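Local coordinates for malonyl CoA-acyl carrier protein transacylase (PDB 3QAT) that transfers malonyl groups from malonyl-CoA to acyl carrier protein, the step that supplies malonyl units for fatty acid biosynthesis, at residues E265-E268 with W269-N273. Numbering follows the deposited sequence.
Sequences ETIE and WISAN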
loop_
_atom_site.group_PDB
_atom_site.type_symbol
_atom_site.label_atom_id
_atom_site.label_comp_id
_atom_site.label_asym_id
_atom_site.label_seq_id
_atom_site.Cartn_x
_atom_site.Cartn_y
_atom_site.Cartn_z
ATOM N N GLU A 265 -3.482 0.873 13.424
ATOM C CA GLU A 265 -4.740 0.306 13.924
ATOM C C GLU A 265 -5.106 -0.985 13.209
ATOM O O GLU A 265 -5.684 -1.896 13.812
ATOM C CB GLU A 265 -5.858 1.328 13.759
ATOM C CG GLU A 265 -5.791 2.493 14.788
ATOM C CD GLU A 265 -6.686 3.655 14.381
ATOM O OE1 GLU A 265 -6.412 4.333 13.350
ATOM O OE2 GLU A 265 -7.680 3.897 15.103
ATOM N N THR A 266 -4.738 -1.070 11.923
ATOM C CA THR A 266 -4.971 -2.273 11.149
ATOM C C THR A 266 -4.221 -3.463 11.731
ATOM O O THR A 266 -4.800 -4.513 11.937
ATOM C CB THR A 266 -4.595 -2.039 9.661
ATOM O OG1 THR A 266 -5.501 -1.075 9.108
ATOM C CG2 THR A 266 -4.717 -3.328 8.860
ATOM N N ILE A 267 -2.936 -3.290 12.008
ATOM C CA ILE A 267 -2.139 -4.387 12.542
ATOM C C ILE A 267 -2.607 -4.742 13.963
ATOM O O ILE A 267 -2.696 -5.937 14.326
ATOM C CB ILE A 267 -0.638 -4.044 12.533
ATOM C CG1 ILE A 267 -0.167 -3.837 11.076
ATOM C CG2 ILE A 267 0.182 -5.159 13.256
ATOM C CD1 ILE A 267 -0.465 -5.033 10.135
ATOM N N GLU A 268 -2.932 -3.721 14.752
ATOM C CA GLU A 268 -3.459 -3.967 16.104
ATOM C C GLU A 268 -4.779 -4.742 16.040
ATOM O O GLU A 268 -4.967 -5.684 16.823
ATOM C CB GLU A 268 -3.603 -2.666 16.893
ATOM C CG GLU A 268 -2.238 -2.078 17.289
ATOM C CD GLU A 268 -2.313 -0.719 17.974
ATOM O OE1 GLU A 268 -3.384 -0.089 17.968
ATOM O OE2 GLU A 268 -1.285 -0.268 18.519
ATOM N N TRP A 269 -5.686 -4.342 15.145
ATOM C CA TRP A 269 -6.951 -5.057 14.988
ATOM C C TRP A 269 -6.721 -6.512 14.565
ATOM O O TRP A 269 -7.246 -7.454 15.174
ATOM C CB TRP A 269 -7.917 -4.360 14.013
ATOM C CG TRP A 269 -9.273 -5.028 14.079
ATOM C CD1 TRP A 269 -10.277 -4.724 14.940
ATOM C CD2 TRP A 269 -9.722 -6.154 13.306
ATOM N NE1 TRP A 269 -11.351 -5.567 14.735
ATOM C CE2 TRP A 269 -11.039 -6.457 13.743
ATOM C CE3 TRP A 269 -9.151 -6.927 12.283
ATOM C CZ2 TRP A 269 -11.789 -7.517 13.210
ATOM C CZ3 TRP A 269 -9.906 -7.982 11.738
ATOM C CH2 TRP A 269 -11.209 -8.280 12.229
ATOM N N ILE A 270 -5.941 -6.706 13.507
ATOM C CA ILE A 270 -5.682 -8.066 13.034
ATOM C C ILE A 270 -5.113 -8.966 14.140
ATOM O O ILE A 270 -5.567 -10.098 14.315
ATOM C CB ILE A 270 -4.795 -8.063 11.756
ATOM C CG1 ILE A 270 -5.564 -7.487 10.560
ATOM C CG2 ILE A 270 -4.323 -9.470 11.410
ATOM C CD1 ILE A 270 -4.643 -7.194 9.336
ATOM N N SER A 271 -4.144 -8.451 14.896
ATOM C CA SER A 271 -3.472 -9.219 15.943
ATOM C C SER A 271 -4.404 -9.594 17.084
ATOM O O SER A 271 -4.182 -10.616 17.741
ATOM C CB SER A 271 -2.293 -8.421 16.508
ATOM O OG SER A 271 -1.388 -8.160 15.447
ATOM N N ALA A 272 -5.429 -8.768 17.302
ATOM C CA ALA A 272 -6.407 -8.993 18.389
ATOM C C ALA A 272 -7.597 -9.843 17.951
ATOM O O ALA A 272 -8.417 -10.248 18.781
ATOM C CB ALA A 272 -6.897 -7.666 18.928
ATOM N N ASN A 273 -7.718 -10.112 16.654
ATOM C CA ASN A 273 -8.906 -10.779 16.152
ATOM C C ASN A 273 -8.593 -12.089 15.442
ATOM O O ASN A 273 -9.116 -12.377 14.364
ATOM C CB ASN A 273 -9.786 -9.825 15.325
ATOM C CG ASN A 273 -10.451 -8.751 16.191
ATOM O OD1 ASN A 273 -11.591 -8.933 16.659
ATOM N ND2 ASN A 273 -9.729 -7.668 16.468
#
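Ile-270 lies alongside Thr-266, one turn further along helix 263-272, its CD1 meeting the methyl CG2 of Thr-266 at 3.9 Å. This is i/i+4 packing on a helix of the acyl transferase domain that leads into strand 275-281 of the parallel sheet. The two side chains run the same way: a chi1 of -66° sets OG1 of Thr-266 beside the backbone N and leaves CG2 opposite that N, alongside Ile-270, which extends CG1 and CD1 back beside it. That places a methyl pair on the buried side of the helix, with Ile-235 touching both residues and Leu-278 of strand 275-281 meeting Ile-270; OG1 of Thr-266 bonds instead to the carbonyl of Arg-262. Regular backbone bonding underlies this alignment: Ile-270 N reaches Thr-266 O at 2.9 Å with an N-H...O angle of 173°.

Ser-271 grips the carbonyl of Ile-267 twice. Ser-271 N donates to Ile-267 O at 3.0 Å and Ser-271 OG to the same oxygen at 2.8 Å, from opposite faces of the carbonyl plane, a helical serine hydroxyl folded back on the preceding turn. Toward the C-terminal end the bonding slackens, as Ala-272 N to Glu-268 O lengthens to 3.2 Å and bends to 136°. The side-chain amide of Asn-273 folds back on Trp-269: ND2 lies over one face of the indole, offset toward the rim, and donates to Trp-269 O at 2.8 Å, with that oxygen close to the amide plane.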